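Local coordinates for ABC transporter, periplasmic substrate-binding protein (Vibrio cholerae O1 biovar eltor, PDB 1TWY), which probably binds phosphate in the periplasm and delivers it to an ABC-type uptake transporter, at residues V108-N113 / H196-V201; V115-R120 / F218-P223; I126-I131 / V174-P179; A145-E150 / S188-L193. All coordinates share one frame; numbering follows the deposited sequence. Where two conformers were deposited one is given.

Interaction 1 of 4, residues V108-N113 / H196-V201; sequences VVNQAN and HNTQAV
Asn110 and Thr198 meet where strand 96-109 ends in one type I beta turn and another leads into strand 200-205, its antiparallel partner. One turn runs from Asn110 to Asn113, the other from Asn197 to Ala200. Both sit at one end of a mixed sheet in a PBP-superfamily domain.

Van der Waals contact is led by Asn110. Its CG lies anti to the backbone N (chi1 -175°), which sets the amide alongside the Asn197-Thr198 peptide. CB of Asn110 is 3.6 Å from CA of Thr198, and the Asn110 and Thr198 side chains run alongside each other in the same sense. Asn110 ND2 passes 3.6 Å from C of Asn197 and is hydrogen-bonded to Val194 O. In the strands themselves, CG1 of Val109 touches CG2 of Val201 at 4.1 Å. Val201 CA also makes a CA-H...O contact with Val108 O, at 3.5 Å.

The polar link is made through one water, with no direct hydrogen bond between the segments. The water accepts from Asn110 N and Asn113 ND2. It donates to the carbonyls of Thr198 and Ala200, and its bond to Thr198 O is 2.7 Å long. Four bonds thus hold it between the turns.

Within its own turn, Asn110 forms an Asx turn. Ala112 N gives Asn110 OD1 a 2.9 Å hydrogen bond with an N-H...O angle of 166°, from 23° outside the carbonyl plane.

Interaction 2 of 4, residues V115-R120 / F218-P223; sequences VTNLTR and FEKADP
Phe218 has CG anti to its backbone N (chi1 -172°), and this carries the ring across to the backbone of Arg120. Glu219 starts out pointing away from segment 115-120. A bend at its second torsion (chi2 -73°) brings the carboxylate back over Thr119 and Arg120.

The returned carboxylate accepts a nearly straight hydrogen bond. Arg120 N reaches OE2 of Glu219 at 2.9 Å, from well above the carboxylate plane. The same oxygen lies 3.4 Å from CB of Thr119. OE1 of Glu219 rests 3.5 Å from CG2 of Thr119. A water extends the link, accepting from Arg120 NE at 2.8 Å in the guanidinium plane and donating to Glu219 OE2.

Phe218 approaches Arg120 obliquely, with its CZ 3.7 Å from CA of Arg120. CZ also sits over one face of the guanidinium, with the two planes 78° apart. The far end of that group is held outside the contact, by Gln234 OE1 at NH2 and Leu162 O at NH1.

The backbones join at a parallel bridge between Leu118 and Phe218. Glu219 N donates to Leu118 O at 3.0 Å. Residues 218-221 form a type I' turn.

Thr119 is the N-cap of helix 120-128. Its side chain caps a backbone N in the first turn, and Gln122 OE1 accepts from Thr119 N in return, consistent with a capping box. This is an N-capped helix start after a short parallel strand, with Glu219 from the loop after strand 214-218 as a second acceptor.

Interaction 3 of 4, residues I126-I131 / V174-P179; sequences IYKGQI and VSDVAP
Tyr127 presents the edge of its ring to Val177. CG1 of Val177 lies near the ring plane, 4.0 Å from CD2 of Tyr127, and the two side chains run side by side. Phe159 stacks edge-to-face with the same ring. Tyr127 OH is hydrogen-bonded to Val147 O. The other flat group is the carboxylate of Asp176, which Lys128 meets from above its plane.

The contact sits at the C-terminal end of helix 120-128, which closes in a Schellman motif at Gly129, a residue with positive phi. The incoming chain follows the small antiparallel hairpin of strands 166-169 and 172-175. Ala178 N donates to Tyr127 O at 3.0 Å, so the loop takes up a carbonyl of the last helical turn. CB of Ala178 packs 3.5 Å from Lys128 O. One water bridges Tyr127 O and Ala178 O.

The side chain of Asp176 is about 5 Å from a bound magnesium ion, whose site includes Gly164 and Thr166. Lys128 curls through successive bends, including chi3 -77°, to reach this acid. Its NZ forms a salt bridge of 3.0 Å with OD2 of Asp176, while a water weakly bound to NZ donates to OD1 of Asp176 at 2.6 Å.

Interaction 4 of 4, residues A145-E150 / S188-L193; sequences AVVTRE and SMMKTL
Val147 and Met190, a selenomethionine here, make the central touch between strand 145-149 and helix 187-196. The helix belongs to a beta-alpha-beta crossover that links strands 182-184 and 200-205. Strand 145-149 lies between those two strands and pairs in parallel with both. Helix and strand segments run antiparallel, at 170°, with their axes 9.7 Å apart.

The first shell is apolar. CG1 of Val147 presses on SE of Met190 at 3.4 Å, a tight fit. The valine and the selenomethionine run alongside in opposite senses. Met190 is bent at both outer torsions (chi2 74°), which lays its SE and CE across the valine. Its CE goes on to sit 3.8 Å from Thr148 O. Leu193, one turn along the helix, crosses the same valine. Its CD2 is 3.8 Å from CG1 of Val147 and 4.0 Å from CG2 of Val147. The valine thus meets one side chain from each of two helical turns.

The next shell is set by neighbouring strands. Val184 touches Val147, Met190 and Leu193, and Ile204 touches Met190. Backbone hydrogen bonds to Leu182 and Val201 fix strand 145-149 in the sheet.

At the strand's far end, CG of Arg149 only grazes CE of Met190. The guanidinium of Arg149 is turned to Glu150 and grips it side-on with two nitrogens. NE of Arg149 meets OE1 of Glu150 at 2.8 Å, 12° from the guanidinium plane, and NH2 of Arg149 reaches OE2 of Glu150 at 3.0 Å, each oxygen using its syn lone pair.

All four contacts lie in one part of the PBP-superfamily domain, their centres 11 to 19 Å apart. Interactions 1, 2 and 4 reach the same mixed sheet, and interaction 3 lies at the end of helix 120-128. Along the chain, the first segments come in the order 1, 2, 3, 4. The second segments follow as 3, 4, 1, 2. Interactions 1 and 4 are closest, because strands 200-205 and 145-149 are neighbours: Val201 N is 3.0 Å from Ala145 O. Interactions 3 and 4 touch through Tyr127 and strand 145-149. Strand 117-118 runs into helix 120-128 and Leu118 packs on Ile126, joining interactions 2 and 3. Distant segments are tied into one compact lobe, consistent with a periplasmic binding protein.

Interaction 1 of 4, residues V108-N113 / H196-V201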
loop_
_atom_site.group_PDB
_atom_site.type_symbol
_atom_site.label_atom_id
_atom_site.label_comp_id
_atom_site.label_asym_id
_atom_site.label_seq_id
_atom_site.Cartn_x
_atom_site.Cartn_y
_atom_site.Cartn_z
ATOM N N VAL A 108 8.534 4.203 -11.373
ATOM C CA VAL A 108 8.351 4.926 -12.577
ATOM C C VAL A 108 9.568 5.771 -12.915
ATOM O O VAL A 108 10.142 6.374 -12.011
ATOM C CB VAL A 108 7.056 5.718 -12.579
ATOM C CG1 VAL A 108 5.860 4.735 -12.583
ATOM C CG2 VAL A 108 6.911 6.670 -11.456
ATOM N N VAL A 109 9.945 5.800 -14.189
ATOM C CA VAL A 109 10.976 6.655 -14.711
ATOM C C VAL A 109 10.500 7.443 -15.911
ATOM O O VAL A 109 9.418 7.137 -16.458
ATOM C CB VAL A 109 12.246 5.826 -15.132
ATOM C CG1 VAL A 109 12.787 5.083 -13.854
ATOM C CG2 VAL A 109 11.999 4.781 -16.251
ATOM N N ASN A 110 11.294 8.397 -16.323
ATOM C CA ASN A 110 10.939 9.217 -17.512
ATOM C C ASN A 110 11.036 8.325 -18.762
ATOM O O ASN A 110 11.878 7.402 -18.870
ATOM C CB ASN A 110 11.933 10.360 -17.643
ATOM C CG ASN A 110 11.568 11.300 -18.741
ATOM O OD1 ASN A 110 11.912 11.044 -19.928
ATOM N ND2 ASN A 110 10.956 12.411 -18.395
ATOM N N GLN A 111 10.052 8.514 -19.684
ATOM C CA GLN A 111 10.054 7.753 -20.933
ATOM C C GLN A 111 11.427 7.621 -21.646
ATOM O O GLN A 111 11.622 6.616 -22.296
ATOM C CB GLN A 111 9.119 8.358 -21.961
ATOM C CG GLN A 111 8.692 7.403 -23.062
ATOM C CD GLN A 111 8.097 6.071 -22.520
ATOM O OE1 GLN A 111 7.055 6.070 -21.903
ATOM N NE2 GLN A 111 8.797 4.985 -22.758
ATOM N N ALA A 112 12.253 8.633 -21.562
ATOM C CA ALA A 112 13.543 8.645 -22.198
ATOM C C ALA A 112 14.553 7.747 -21.519
ATOM O O ALA A 112 15.562 7.339 -22.121
ATOM C CB ALA A 112 14.050 10.017 -22.323
ATOM N N ASN A 113 14.328 7.446 -20.260
ATOM C CA ASN A 113 15.304 6.628 -19.530
ATOM C C ASN A 113 15.395 5.197 -20.080
ATOM O O ASN A 113 14.452 4.465 -20.160
ATOM C CB ASN A 113 14.940 6.697 -18.076
ATOM C CG ASN A 113 15.978 6.123 -17.158
ATOM O OD1 ASN A 113 16.739 5.204 -17.539
ATOM N ND2 ASN A 113 15.923 6.572 -15.883
ATOM N N HIS A 196 8.444 15.174 -16.667
ATOM C CA HIS A 196 9.174 16.394 -17.022
ATOM C C HIS A 196 10.658 16.427 -16.668
ATOM O O HIS A 196 11.309 17.420 -16.994
ATOM C CB HIS A 196 8.496 17.588 -16.388
ATOM C CG HIS A 196 7.332 18.085 -17.132
ATOM N ND1 HIS A 196 6.242 18.612 -16.512
ATOM C CD2 HIS A 196 7.073 18.168 -18.456
ATOM C CE1 HIS A 196 5.363 19.015 -17.414
ATOM N NE2 HIS A 196 5.851 18.787 -18.590
ATOM N N ASN A 197 11.161 15.323 -16.098
ATOM C CA ASN A 197 12.557 15.241 -15.671
ATOM C C ASN A 197 13.129 13.924 -16.008
ATOM O O ASN A 197 12.908 12.942 -15.318
ATOM C CB ASN A 197 12.676 15.623 -14.168
ATOM C CG ASN A 197 12.216 16.974 -13.876
ATOM O OD1 ASN A 197 13.016 17.928 -14.044
ATOM N ND2 ASN A 197 10.936 17.128 -13.468
ATOM N N THR A 198 13.952 13.887 -17.046
ATOM C CA THR A 198 14.669 12.693 -17.520
ATOM C C THR A 198 15.436 11.937 -16.404
ATOM O O THR A 198 15.573 10.745 -16.452
ATOM C CB THR A 198 15.668 13.023 -18.647
ATOM O OG1 THR A 198 16.520 14.075 -18.291
ATOM C CG2 THR A 198 14.939 13.559 -19.901
ATOM N N GLN A 199 15.894 12.708 -15.393
ATOM C CA GLN A 199 16.699 12.168 -14.302
ATOM C C GLN A 199 15.909 11.512 -13.179
ATOM O O GLN A 199 16.509 10.922 -12.318
ATOM C CB GLN A 199 17.559 13.267 -13.680
ATOM C CG GLN A 199 16.868 14.410 -12.860
ATOM C CD GLN A 199 16.471 15.661 -13.621
ATOM O OE1 GLN A 199 16.118 15.539 -14.779
ATOM N NE2 GLN A 199 16.517 16.845 -13.000
ATOM N N ALA A 200 14.569 11.664 -13.136
ATOM C CA ALA A 200 13.857 11.313 -11.944
ATOM C C ALA A 200 13.393 9.855 -11.892
ATOM O O ALA A 200 13.190 9.175 -12.884
ATOM C CB ALA A 200 12.551 12.242 -11.848
ATOM N N VAL A 201 13.319 9.360 -10.661
ATOM C CA VAL A 201 12.684 8.106 -10.326
ATOM C C VAL A 201 11.788 8.299 -9.200
ATOM O O VAL A 201 11.991 9.118 -8.249
ATOM C CB VAL A 201 13.682 6.969 -9.938
ATOM C CG1 VAL A 201 14.612 7.344 -8.831
ATOM C CG2 VAL A 201 13.019 5.578 -9.775
HETATM O O HOH W 1 14.068 8.778 -15.408
#

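Interaction 2 of 4, residues V115-R120 / F218-P223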
loop_
_atom_site.group_PDB
_atom_site.type_symbol
_atom_site.label_atom_id
_atom_site.label_comp_id
_atom_site.label_asym_id
_atom_site.label_seq_id
_atom_site.Cartn_x
_atom_site.Cartn_y
_atom_site.Cartn_z
ATOM N N VAL A 115 16.635 2.501 -18.801
ATOM C CA VAL A 115 16.493 1.475 -17.802
ATOM C C VAL A 115 15.105 0.846 -17.907
ATOM O O VAL A 115 14.075 1.530 -18.098
ATOM C CB VAL A 115 16.774 2.073 -16.402
ATOM C CG1 VAL A 115 16.419 1.166 -15.259
ATOM C CG2 VAL A 115 18.282 2.531 -16.323
ATOM N N THR A 116 15.111 -0.462 -17.868
ATOM C CA THR A 116 13.897 -1.245 -17.925
ATOM C C THR A 116 13.556 -2.044 -16.662
ATOM O O THR A 116 12.523 -2.733 -16.639
ATOM C CB THR A 116 13.928 -2.233 -19.101
ATOM O OG1 THR A 116 15.050 -3.136 -18.999
ATOM C CG2 THR A 116 14.016 -1.493 -20.460
ATOM N N ASN A 117 14.504 -2.118 -15.694
ATOM C CA ASN A 117 14.426 -2.998 -14.589
ATOM C C ASN A 117 15.335 -2.480 -13.492
ATOM O O ASN A 117 16.335 -1.851 -13.802
ATOM C CB ASN A 117 14.929 -4.377 -14.974
ATOM C CG ASN A 117 14.950 -5.337 -13.788
ATOM O OD1 ASN A 117 13.957 -5.546 -13.079
ATOM N ND2 ASN A 117 16.159 -5.920 -13.545
ATOM N N LEU A 118 14.943 -2.651 -12.230
ATOM C CA LEU A 118 15.875 -2.463 -11.117
ATOM C C LEU A 118 15.735 -3.591 -10.207
ATOM O O LEU A 118 14.618 -4.137 -10.077
ATOM C CB LEU A 118 15.608 -1.120 -10.350
ATOM C CG LEU A 118 15.952 0.215 -11.046
ATOM C CD1 LEU A 118 15.503 1.390 -10.322
ATOM C CD2 LEU A 118 17.484 0.330 -11.351
ATOM N N THR A 119 16.864 -4.036 -9.631
ATOM C CA THR A 119 16.773 -5.019 -8.552
ATOM C C THR A 119 16.506 -4.332 -7.236
ATOM O O THR A 119 16.597 -3.122 -7.105
ATOM C CB THR A 119 18.099 -5.802 -8.393
ATOM O OG1 THR A 119 19.175 -4.894 -8.068
ATOM C CG2 THR A 119 18.448 -6.447 -9.741
ATOM N N ARG A 120 16.214 -5.150 -6.234
ATOM C CA ARG A 120 16.085 -4.654 -4.862
ATOM C C ARG A 120 17.309 -3.891 -4.396
ATOM O O ARG A 120 17.190 -2.779 -3.847
ATOM C CB ARG A 120 15.880 -5.898 -3.975
ATOM C CG ARG A 120 15.699 -5.527 -2.524
ATOM C CD ARG A 120 15.381 -6.743 -1.703
ATOM N NE ARG A 120 14.000 -7.062 -2.008
ATOM C CZ ARG A 120 12.993 -6.455 -1.371
ATOM N NH1 ARG A 120 13.252 -5.520 -0.472
ATOM N NH2 ARG A 120 11.717 -6.724 -1.640
ATOM N N PHE A 218 10.600 -4.769 -11.530
ATOM C CA PHE A 218 11.291 -4.968 -10.268
ATOM C C PHE A 218 11.708 -6.424 -10.173
ATOM O O PHE A 218 10.844 -7.339 -10.210
ATOM C CB PHE A 218 10.397 -4.619 -9.076
ATOM C CG PHE A 218 11.127 -4.637 -7.755
ATOM C CD1 PHE A 218 12.107 -3.719 -7.495
ATOM C CD2 PHE A 218 10.784 -5.547 -6.790
ATOM C CE1 PHE A 218 12.756 -3.655 -6.277
ATOM C CE2 PHE A 218 11.407 -5.487 -5.570
ATOM C CZ PHE A 218 12.405 -4.586 -5.326
ATOM N N GLU A 219 13.021 -6.650 -10.041
ATOM C CA GLU A 219 13.615 -8.012 -10.081
ATOM C C GLU A 219 13.090 -8.765 -11.292
ATOM O O GLU A 219 12.696 -9.914 -11.201
ATOM C CB GLU A 219 13.391 -8.786 -8.796
ATOM C CG GLU A 219 14.136 -8.183 -7.584
ATOM C CD GLU A 219 15.648 -8.400 -7.579
ATOM O OE1 GLU A 219 16.270 -8.900 -8.569
ATOM O OE2 GLU A 219 16.263 -8.050 -6.530
ATOM N N LYS A 220 13.088 -8.081 -12.437
ATOM C CA LYS A 220 12.716 -8.628 -13.734
ATOM C C LYS A 220 11.235 -9.056 -13.882
ATOM O O LYS A 220 10.831 -9.523 -14.975
ATOM C CB LYS A 220 13.645 -9.826 -14.164
ATOM C CG LYS A 220 15.071 -9.452 -14.494
ATOM C CD LYS A 220 15.564 -10.072 -15.852
ATOM C CE LYS A 220 17.085 -10.146 -15.916
ATOM N NZ LYS A 220 17.640 -10.521 -14.569
ATOM N N ALA A 221 10.396 -8.714 -12.907
ATOM C CA ALA A 221 8.966 -9.013 -12.993
ATOM C C ALA A 221 8.243 -7.749 -13.425
ATOM O O ALA A 221 8.492 -6.650 -12.868
ATOM C CB ALA A 221 8.437 -9.471 -11.656
ATOM N N ASP A 222 7.302 -7.903 -14.359
ATOM C CA ASP A 222 6.537 -6.754 -14.814
ATOM C C ASP A 222 5.502 -6.389 -13.748
ATOM O O ASP A 222 4.991 -7.264 -13.052
ATOM C CB ASP A 222 5.766 -7.018 -16.075
ATOM C CG ASP A 222 6.632 -7.233 -17.256
ATOM O OD1 ASP A 222 7.571 -6.456 -17.407
ATOM O OD2 ASP A 222 6.402 -8.183 -18.041
ATOM N N PRO A 223 5.211 -5.095 -13.634
ATOM C CA PRO A 223 4.191 -4.612 -12.696
ATOM C C PRO A 223 2.773 -4.765 -13.195
ATOM O O PRO A 223 2.208 -3.814 -13.799
ATOM C CB PRO A 223 4.591 -3.168 -12.508
ATOM C CG PRO A 223 5.043 -2.792 -13.790
ATOM C CD PRO A 223 5.877 -3.975 -14.301
HETATM O O HOH W 2 14.460 -8.961 -4.028
#

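Interaction 3 of 4, residues I126-I131 / V174-P179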
loop_
_atom_site.group_PDB
_atom_site.type_symbol
_atom_site.label_atom_id
_atom_site.label_comp_id
_atom_site.label_asym_id
_atom_site.label_seq_id
_atom_site.Cartn_x
_atom_site.Cartn_y
_atom_site.Cartn_z
ATOM N N ILE A 126 19.770 3.370 -4.530
ATOM C CA ILE A 126 19.369 4.684 -5.010
ATOM C C ILE A 126 18.629 5.548 -3.958
ATOM O O ILE A 126 18.979 6.678 -3.671
ATOM C CB ILE A 126 18.465 4.466 -6.276
ATOM C CG1 ILE A 126 19.318 4.027 -7.472
ATOM C CG2 ILE A 126 17.666 5.771 -6.625
ATOM C CD1 ILE A 126 18.557 3.459 -8.584
ATOM N N TYR A 127 17.664 4.945 -3.273
ATOM C CA TYR A 127 16.906 5.648 -2.229
ATOM C C TYR A 127 17.746 5.978 -1.021
ATOM O O TYR A 127 17.486 6.956 -0.365
ATOM C CB TYR A 127 15.558 4.944 -1.891
ATOM C CG TYR A 127 14.504 5.427 -2.864
ATOM C CD1 TYR A 127 14.399 4.909 -4.127
ATOM C CD2 TYR A 127 13.627 6.383 -2.486
ATOM C CE1 TYR A 127 13.499 5.414 -5.051
ATOM C CE2 TYR A 127 12.654 6.852 -3.393
ATOM C CZ TYR A 127 12.607 6.413 -4.607
ATOM O OH TYR A 127 11.699 6.912 -5.581
ATOM N N LYS A 128 18.848 5.216 -0.788
ATOM C CA LYS A 128 19.740 5.548 0.297
ATOM C C LYS A 128 20.720 6.632 -0.029
ATOM O O LYS A 128 21.322 7.147 0.897
ATOM C CB LYS A 128 20.590 4.352 0.720
ATOM C CG LYS A 128 19.885 3.353 1.551
ATOM C CD LYS A 128 19.744 3.718 3.011
ATOM C CE LYS A 128 21.050 3.526 3.833
ATOM N NZ LYS A 128 21.075 4.527 4.932
ATOM N N GLY A 129 20.902 6.957 -1.269
ATOM C CA GLY A 129 21.809 7.935 -1.738
ATOM C C GLY A 129 23.205 7.316 -1.974
ATOM O O GLY A 129 24.145 8.076 -2.277
ATOM N N GLN A 130 23.299 6.007 -1.953
ATOM C CA GLN A 130 24.556 5.297 -2.219
ATOM C C GLN A 130 24.851 5.194 -3.703
ATOM O O GLN A 130 26.003 5.300 -4.153
ATOM C CB GLN A 130 24.510 3.913 -1.634
ATOM C CG GLN A 130 24.434 3.875 -0.127
ATOM C CD GLN A 130 24.012 2.466 0.430
ATOM O OE1 GLN A 130 23.797 1.485 -0.319
ATOM N NE2 GLN A 130 23.825 2.401 1.740
ATOM N N ILE A 131 23.811 5.069 -4.504
ATOM C CA ILE A 131 23.914 5.028 -5.946
ATOM C C ILE A 131 23.364 6.343 -6.473
ATOM O O ILE A 131 22.202 6.648 -6.237
ATOM C CB ILE A 131 23.114 3.890 -6.491
ATOM C CG1 ILE A 131 23.703 2.570 -6.006
ATOM C CG2 ILE A 131 23.041 4.052 -8.033
ATOM C CD1 ILE A 131 22.911 1.383 -6.336
ATOM N N VAL A 174 12.148 5.060 11.657
ATOM C CA VAL A 174 12.296 6.338 11.064
ATOM C C VAL A 174 12.685 6.138 9.602
ATOM O O VAL A 174 13.429 5.194 9.256
ATOM C CB VAL A 174 13.473 7.053 11.763
ATOM C CG1 VAL A 174 13.890 8.358 11.073
ATOM C CG2 VAL A 174 13.042 7.291 13.189
ATOM N N SER A 175 12.240 7.018 8.712
ATOM C CA SER A 175 12.644 6.884 7.326
ATOM C C SER A 175 14.173 6.979 7.181
ATOM O O SER A 175 14.807 7.885 7.722
ATOM C CB SER A 175 12.000 7.977 6.444
ATOM O OG SER A 175 12.460 7.907 5.136
ATOM N N ASP A 176 14.715 6.095 6.331
ATOM C CA ASP A 176 16.177 6.033 6.115
ATOM C C ASP A 176 16.508 6.431 4.667
ATOM O O ASP A 176 17.642 6.261 4.168
ATOM C CB ASP A 176 16.650 4.631 6.361
ATOM C CG ASP A 176 18.166 4.536 6.660
ATOM O OD1 ASP A 176 18.786 5.493 7.118
ATOM O OD2 ASP A 176 18.697 3.472 6.420
ATOM N N VAL A 177 15.563 7.043 3.984
ATOM C CA VAL A 177 15.762 7.595 2.656
ATOM C C VAL A 177 16.581 8.849 2.807
ATOM O O VAL A 177 16.374 9.685 3.693
ATOM C CB VAL A 177 14.382 7.942 1.957
ATOM C CG1 VAL A 177 14.490 8.598 0.683
ATOM C CG2 VAL A 177 13.662 6.656 1.705
ATOM N N ALA A 178 17.498 8.952 1.920
ATOM C CA ALA A 178 18.386 10.120 1.939
ATOM C C ALA A 178 17.615 11.421 1.898
ATOM O O ALA A 178 16.762 11.583 1.103
ATOM C CB ALA A 178 19.293 10.029 0.802
ATOM N N PRO A 179 17.888 12.375 2.742
ATOM C CA PRO A 179 17.005 13.530 2.812
ATOM C C PRO A 179 17.221 14.498 1.625
ATOM O O PRO A 179 16.513 15.471 1.543
ATOM C CB PRO A 179 17.383 14.192 4.161
ATOM C CG PRO A 179 18.777 13.855 4.322
ATOM C CD PRO A 179 18.946 12.429 3.767
HETATM O O HOH W 3 17.111 9.892 -1.314
HETATM O O HOH W 4 19.977 7.239 3.980
HETATM O O HOH W 5 21.142 5.390 8.102
#

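Interaction 4 of 4, residues A145-E150 / S188-L193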
loop_
_atom_site.group_PDB
_atom_site.type_symbol
_atom_site.label_atom_id
_atom_site.label_comp_id
_atom_site.label_asym_id
_atom_site.label_seq_id
_atom_site.Cartn_x
_atom_site.Cartn_y
_atom_site.Cartn_z
ATOM N N ALA A 145 17.650 12.020 -9.715
ATOM C CA ALA A 145 16.791 12.819 -8.762
ATOM C C ALA A 145 15.803 11.783 -8.149
ATOM O O ALA A 145 15.039 11.138 -8.902
ATOM C CB ALA A 145 16.008 13.936 -9.438
ATOM N N VAL A 146 15.940 11.534 -6.887
ATOM C CA VAL A 146 15.092 10.561 -6.166
ATOM C C VAL A 146 13.905 11.323 -5.723
ATOM O O VAL A 146 14.004 12.266 -5.055
ATOM C CB VAL A 146 15.831 10.105 -4.913
ATOM C CG1 VAL A 146 15.035 9.073 -4.114
ATOM C CG2 VAL A 146 17.143 9.444 -5.330
ATOM N N VAL A 147 12.707 10.816 -6.004
ATOM C CA VAL A 147 11.423 11.415 -5.637
ATOM C C VAL A 147 10.647 10.453 -4.730
ATOM O O VAL A 147 10.582 9.254 -4.948
ATOM C CB VAL A 147 10.633 11.759 -6.820
ATOM C CG1 VAL A 147 9.455 12.715 -6.334
ATOM C CG2 VAL A 147 11.435 12.373 -7.904
ATOM N N THR A 148 10.053 11.031 -3.664
ATOM C CA THR A 148 9.329 10.366 -2.693
ATOM C C THR A 148 7.995 11.091 -2.399
ATOM O O THR A 148 7.742 12.140 -3.027
ATOM C CB THR A 148 10.180 10.021 -1.484
ATOM O OG1 THR A 148 9.408 9.126 -0.650
ATOM C CG2 THR A 148 10.525 11.261 -0.635
ATOM N N ARG A 149 7.228 10.659 -1.471
ATOM C CA ARG A 149 5.977 11.273 -1.072
ATOM C C ARG A 149 6.170 11.925 0.320
ATOM O O ARG A 149 7.229 11.795 0.972
ATOM C CB ARG A 149 4.895 10.191 -1.104
ATOM C CG ARG A 149 4.417 9.789 -2.458
ATOM C CD ARG A 149 3.606 10.901 -3.191
ATOM N NE ARG A 149 2.453 11.205 -2.432
ATOM C CZ ARG A 149 1.378 10.450 -2.357
ATOM N NH1 ARG A 149 1.227 9.411 -3.198
ATOM N NH2 ARG A 149 0.387 10.786 -1.548
ATOM N N GLU A 150 5.126 12.635 0.728
ATOM C CA GLU A 150 5.102 13.275 1.999
ATOM C C GLU A 150 5.223 12.258 3.148
ATOM O O GLU A 150 4.816 11.100 3.031
ATOM C CB GLU A 150 3.853 14.132 2.090
ATOM C CG GLU A 150 2.485 13.494 2.159
ATOM C CD GLU A 150 1.875 12.986 0.895
ATOM O OE1 GLU A 150 2.512 12.890 -0.199
ATOM O OE2 GLU A 150 0.731 12.354 0.981
ATOM N N SER A 188 -0.513 12.067 -8.882
ATOM C CA SER A 188 -0.568 12.888 -10.032
ATOM C C SER A 188 0.695 13.763 -10.213
ATOM O O SER A 188 1.232 13.899 -11.294
ATOM C CB SER A 188 -1.816 13.757 -9.882
ATOM O OG SER A 188 -2.922 13.055 -10.356
HETATM N N MSE A 189 1.095 14.283 -9.077
HETATM C CA MSE A 189 2.211 15.266 -9.058
HETATM C C MSE A 189 3.491 14.417 -9.269
HETATM O O MSE A 189 4.404 14.849 -9.919
HETATM C CB MSE A 189 2.287 16.078 -7.777
HETATM C CG MSE A 189 3.404 17.081 -7.793
HETATM SE SE MSE A 189 3.392 18.115 -6.165
HETATM C CE MSE A 189 4.946 19.031 -6.475
HETATM N N MSE A 190 3.552 13.208 -8.752
HETATM C CA MSE A 190 4.678 12.334 -9.006
HETATM C C MSE A 190 4.854 12.065 -10.486
HETATM O O MSE A 190 5.959 12.097 -11.000
HETATM C CB MSE A 190 4.510 11.026 -8.253
HETATM C CG MSE A 190 5.531 9.994 -8.507
HETATM SE SE MSE A 190 7.230 10.452 -7.632
HETATM C CE MSE A 190 6.972 10.046 -6.050
ATOM N N LYS A 191 3.773 11.642 -11.172
ATOM C CA LYS A 191 3.860 11.434 -12.572
ATOM C C LYS A 191 4.256 12.690 -13.356
ATOM O O LYS A 191 5.082 12.533 -14.193
ATOM C CB LYS A 191 2.578 10.889 -13.115
ATOM C CG LYS A 191 2.235 9.497 -12.586
ATOM C CD LYS A 191 0.869 8.884 -13.210
ATOM C CE LYS A 191 -0.334 9.548 -12.615
ATOM N NZ LYS A 191 -1.607 9.015 -13.367
ATOM N N THR A 192 3.686 13.839 -13.038
ATOM C CA THR A 192 4.064 15.069 -13.725
ATOM C C THR A 192 5.543 15.352 -13.514
ATOM O O THR A 192 6.230 15.734 -14.489
ATOM C CB THR A 192 3.171 16.206 -13.242
ATOM O OG1 THR A 192 1.814 15.815 -13.560
ATOM C CG2 THR A 192 3.478 17.446 -13.987
ATOM N N LEU A 193 6.031 15.189 -12.302
ATOM C CA LEU A 193 7.466 15.403 -12.054
ATOM C C LEU A 193 8.333 14.502 -12.823
ATOM O O LEU A 193 9.300 14.922 -13.523
ATOM C CB LEU A 193 7.769 15.403 -10.547
ATOM C CG LEU A 193 9.088 15.996 -10.133
ATOM C CD1 LEU A 193 9.173 17.511 -10.347
ATOM C CD2 LEU A 193 9.373 15.665 -8.718
#